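Local coordinates for putative lipoprotein (Clostridium difficile, PDB 4EXR) that is of unknown function but carries two PepSY (peptidase propeptide and YPEB) domains and is probably anchored to the cell membrane as a lipoprotein, at residues 29-40 and 77-85. Sequence-based numbering, arbitrary orientation.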
loop_
_atom_site.group_PDB
_atom_site.type_symbol
_atom_site.label_atom_id
_atom_site.label_comp_id
_atom_site.label_asym_id
_atom_site.label_seq_id
_atom_site.Cartn_x
_atom_site.Cartn_y
_atom_site.Cartn_z
ATOM N N ASP A 29 -0.729 -6.790 27.437
ATOM C CA ASP A 29 0.611 -7.334 27.260
ATOM C C ASP A 29 0.818 -7.668 25.795
ATOM O O ASP A 29 -0.013 -8.338 25.187
ATOM C CB ASP A 29 0.835 -8.594 28.100
ATOM C CG ASP A 29 2.140 -9.300 27.738
ATOM O OD1 ASP A 29 3.198 -8.906 28.280
ATOM O OD2 ASP A 29 2.114 -10.228 26.892
ATOM N N PHE A 30 1.919 -7.198 25.216
ATOM C CA PHE A 30 2.171 -7.487 23.821
ATOM C C PHE A 30 3.242 -8.552 23.729
ATOM O O PHE A 30 4.370 -8.357 24.185
ATOM C CB PHE A 30 2.539 -6.198 23.065
ATOM C CG PHE A 30 1.505 -5.122 23.219
ATOM C CD1 PHE A 30 0.279 -5.230 22.567
ATOM C CD2 PHE A 30 1.714 -4.056 24.086
ATOM C CE1 PHE A 30 -0.700 -4.260 22.731
ATOM C CE2 PHE A 30 0.732 -3.085 24.270
ATOM C CZ PHE A 30 -0.473 -3.182 23.584
ATOM N N LYS A 31 2.879 -9.689 23.150
ATOM C CA LYS A 31 3.812 -10.801 23.043
ATOM C C LYS A 31 5.032 -10.458 22.197
ATOM O O LYS A 31 6.109 -11.017 22.399
ATOM C CB LYS A 31 3.105 -12.033 22.488
ATOM C CG LYS A 31 1.967 -12.508 23.394
ATOM C CD LYS A 31 1.495 -13.875 22.974
ATOM C CE LYS A 31 0.287 -14.298 23.792
ATOM N NZ LYS A 31 0.566 -14.443 25.248
ATOM N N VAL A 32 4.852 -9.534 21.257
ATOM C CA VAL A 32 5.937 -9.075 20.388
ATOM C C VAL A 32 6.395 -7.717 20.890
ATOM O O VAL A 32 5.632 -6.751 20.865
ATOM C CB VAL A 32 5.473 -8.952 18.923
ATOM C CG1 VAL A 32 6.626 -8.498 18.007
ATOM C CG2 VAL A 32 4.886 -10.271 18.441
ATOM N N PRO A 33 7.631 -7.640 21.388
ATOM C CA PRO A 33 8.117 -6.337 21.856
ATOM C C PRO A 33 8.433 -5.417 20.665
ATOM O O PRO A 33 8.643 -5.895 19.543
ATOM C CB PRO A 33 9.377 -6.698 22.640
ATOM C CG PRO A 33 9.863 -7.943 22.009
ATOM C CD PRO A 33 8.639 -8.702 21.538
ATOM N N TYR A 34 8.448 -4.108 20.893
ATOM C CA TYR A 34 8.636 -3.179 19.778
ATOM C C TYR A 34 9.967 -3.404 19.068
ATOM O O TYR A 34 10.084 -3.167 17.870
ATOM C CB TYR A 34 8.478 -1.727 20.235
ATOM C CG TYR A 34 9.739 -1.130 20.812
ATOM C CD1 TYR A 34 10.116 -1.380 22.125
ATOM C CD2 TYR A 34 10.563 -0.324 20.029
ATOM C CE1 TYR A 34 11.277 -0.833 22.651
ATOM C CE2 TYR A 34 11.721 0.219 20.537
ATOM C CZ TYR A 34 12.076 -0.036 21.840
ATOM O OH TYR A 34 13.234 0.514 22.330
ATOM N N THR A 35 10.956 -3.899 19.807
ATOM C CA THR A 35 12.274 -4.178 19.233
ATOM C C THR A 35 12.247 -5.312 18.214
ATOM O O THR A 35 13.018 -5.306 17.254
ATOM C CB THR A 35 13.321 -4.485 20.329
ATOM O OG1 THR A 35 12.806 -5.475 21.225
ATOM C CG2 THR A 35 13.636 -3.229 21.126
ATOM N N ASP A 36 11.375 -6.298 18.427
ATOM C CA ASP A 36 11.180 -7.366 17.444
ATOM C C ASP A 36 10.553 -6.850 16.153
ATOM O O ASP A 36 10.914 -7.298 15.067
ATOM C CB ASP A 36 10.312 -8.500 18.014
ATOM C CG ASP A 36 11.113 -9.500 18.832
ATOM O OD1 ASP A 36 12.354 -9.363 18.906
ATOM O OD2 ASP A 36 10.494 -10.434 19.395
ATOM N N ALA A 37 9.615 -5.910 16.269
ATOM C CA ALA A 37 9.016 -5.289 15.083
ATOM C C ALA A 37 10.087 -4.520 14.288
ATOM O O ALA A 37 10.163 -4.614 13.064
ATOM C CB ALA A 37 7.893 -4.348 15.495
ATOM N N ILE A 38 10.897 -3.749 14.999
ATOM C CA ILE A 38 12.046 -3.067 14.391
ATOM C C ILE A 38 12.967 -4.061 13.675
ATOM O O ILE A 38 13.377 -3.826 12.534
ATOM C CB ILE A 38 12.849 -2.286 15.452
ATOM C CG1 ILE A 38 12.033 -1.088 15.962
ATOM C CG2 ILE A 38 14.236 -1.838 14.887
ATOM C CD1 ILE A 38 12.679 -0.357 17.140
ATOM N N ASN A 39 13.275 -5.178 14.334
ATOM C CA ASN A 39 14.171 -6.179 13.744
ATOM C C ASN A 39 13.606 -6.877 12.510
ATOM O O ASN A 39 14.344 -7.165 11.571
ATOM C CB ASN A 39 14.616 -7.215 14.794
ATOM C CG ASN A 39 15.525 -6.609 15.862
ATOM O OD1 ASN A 39 16.165 -5.581 15.640
ATOM N ND2 ASN A 39 15.565 -7.234 17.029
ATOM N N ILE A 40 12.306 -7.152 12.513
ATOM C CA ILE A 40 11.644 -7.725 11.343
ATOM C C ILE A 40 11.782 -6.763 10.158
ATOM O O ILE A 40 12.150 -7.158 9.043
ATOM C CB ILE A 40 10.149 -8.014 11.628
ATOM C CG1 ILE A 40 10.003 -9.209 12.578
ATOM C CG2 ILE A 40 9.393 -8.305 10.340
ATOM C CD1 ILE A 40 8.634 -9.304 13.199
HETATM N N MSE A 77 5.602 -1.446 6.942
HETATM C CA MSE A 77 5.194 -2.779 7.356
HETATM C C MSE A 77 4.231 -2.669 8.518
HETATM O O MSE A 77 4.404 -1.833 9.406
HETATM C CB MSE A 77 6.390 -3.637 7.772
HETATM C CG MSE A 77 7.322 -4.006 6.632
HETATM SE SE MSE A 77 8.606 -5.350 7.182
HETATM C CE MSE A 77 7.414 -6.871 7.373
ATOM N N LYS A 78 3.220 -3.517 8.500
ATOM C CA LYS A 78 2.335 -3.668 9.657
ATOM C C LYS A 78 2.497 -5.073 10.202
ATOM O O LYS A 78 2.466 -6.042 9.450
ATOM C CB LYS A 78 0.879 -3.389 9.293
ATOM C CG LYS A 78 0.595 -1.919 8.994
ATOM C CD LYS A 78 -0.884 -1.712 8.704
ATOM C CE LYS A 78 -1.201 -0.237 8.528
ATOM N NZ LYS A 78 -2.482 -0.051 7.786
ATOM N N ILE A 79 2.689 -5.158 11.513
ATOM C CA ILE A 79 2.980 -6.412 12.187
ATOM C C ILE A 79 2.046 -6.566 13.379
ATOM O O ILE A 79 1.944 -5.661 14.213
ATOM C CB ILE A 79 4.448 -6.420 12.691
ATOM C CG1 ILE A 79 5.421 -6.320 11.510
ATOM C CG2 ILE A 79 4.729 -7.680 13.493
ATOM C CD1 ILE A 79 6.743 -5.675 11.874
ATOM N N ASP A 80 1.348 -7.700 13.454
ATOM C CA ASP A 80 0.522 -8.013 14.623
ATOM C C ASP A 80 1.383 -8.085 15.883
ATOM O O ASP A 80 2.358 -8.834 15.936
ATOM C CB ASP A 80 -0.207 -9.342 14.403
ATOM C CG ASP A 80 -1.252 -9.642 15.489
ATOM O OD1 ASP A 80 -0.920 -9.635 16.693
ATOM O OD2 ASP A 80 -2.416 -9.900 15.123
ATOM N N ALA A 81 1.012 -7.306 16.894
ATOM C CA ALA A 81 1.833 -7.132 18.096
ATOM C C ALA A 81 1.750 -8.339 19.037
ATOM O O ALA A 81 2.430 -8.388 20.054
ATOM C CB ALA A 81 1.423 -5.879 18.836
ATOM N N ASN A 82 0.914 -9.302 18.690
ATOM C CA ASN A 82 0.816 -10.526 19.482
ATOM C C ASN A 82 1.237 -11.776 18.719
ATOM O O ASN A 82 1.844 -12.681 19.289
ATOM C CB ASN A 82 -0.588 -10.679 20.077
ATOM C CG ASN A 82 -0.839 -9.689 21.194
ATOM O OD1 ASN A 82 -0.173 -9.735 22.231
ATOM N ND2 ASN A 82 -1.783 -8.777 20.986
ATOM N N THR A 83 0.939 -11.814 17.425
ATOM C CA THR A 83 1.185 -13.020 16.638
ATOM C C THR A 83 2.401 -12.908 15.737
ATOM O O THR A 83 2.895 -13.918 15.235
ATOM C CB THR A 83 -0.032 -13.389 15.777
ATOM O OG1 THR A 83 -0.180 -12.431 14.725
ATOM C CG2 THR A 83 -1.306 -13.416 16.630
ATOM N N LYS A 84 2.865 -11.676 15.522
ATOM C CA LYS A 84 4.016 -11.405 14.666
ATOM C C LYS A 84 3.700 -11.560 13.169
ATOM O O LYS A 84 4.595 -11.430 12.330
ATOM C CB LYS A 84 5.220 -12.267 15.075
ATOM C CG LYS A 84 6.572 -11.607 14.936
ATOM C CD LYS A 84 7.693 -12.646 14.951
ATOM C CE LYS A 84 7.848 -13.298 16.312
ATOM N NZ LYS A 84 8.531 -12.403 17.289
ATOM N N ASP A 85 2.436 -11.825 12.835
ATOM C CA ASP A 85 2.011 -11.901 11.430
ATOM C C ASP A 85 2.235 -10.564 10.723
ATOM O O ASP A 85 1.894 -9.516 11.264
ATOM C CB ASP A 85 0.521 -12.195 11.329
ATOM C CG ASP A 85 0.158 -13.582 11.822
ATOM O OD1 ASP A 85 0.948 -14.527 11.593
ATOM O OD2 ASP A 85 -0.923 -13.717 12.444
HETATM O O HOH W 1 -2.671 -7.397 23.468
#
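Val32 and Ala81 join the loop leading into helix 34-40 to the turn that follows strand 77-80: Val32 N donates to Ala81 O at 2.9 Å. One residue earlier, Lys31 N gives a nearly straight bond (170°) to the side-chain oxygen OD1 of Asn82, 3.2 Å away. Asparagine suits this place because its amide works both ways: while OD1 accepts, ND2 donates to a water that also bonds weakly to Asp29 O. The turn itself is shaped by Asp80, whose OD1 accepts from Asn82 N and Thr83 N in an Asx turn and motif, which probably holds Ala81 O and the Asn82 amide facing the incoming loop.

Apolar packing runs from the loop into the helix. With CG2 anti to its carbonyl carbon, Val32 lays that methyl over the turn, 3.9 Å from Lys84 CB. The small Ala37 lets Ile79 come close to the helix, its CD1 4.0 Å from Ala37 CB. Ile40 and Ile79 meet tip to tip, while Ile40 CG2 also lies 3.8 Å from CE of Met77, a selenomethionine. Ile40 CD1 presses on the aliphatic part of Lys84, at 3.5 Å from CG. Beyond that point the lysine chain bends twice, bringing NZ into a salt bridge with Asp36 OD2 at 3.5 Å, at the exposed margin.

Helix 34-44 thus packs on one face of the antiparallel sheet of the first PepSY domain; the axis of its segment 34-40 runs at 139° to that of strand 77-80. Strand 61-69 extends the packing: Tyr64 OH bonds to Val32 O, Lys61 pairs with Asp80 OD2, and Phe62 meets the Phe30 ring edge-to-face, with Leu55 of strand 49-58 also against Phe30.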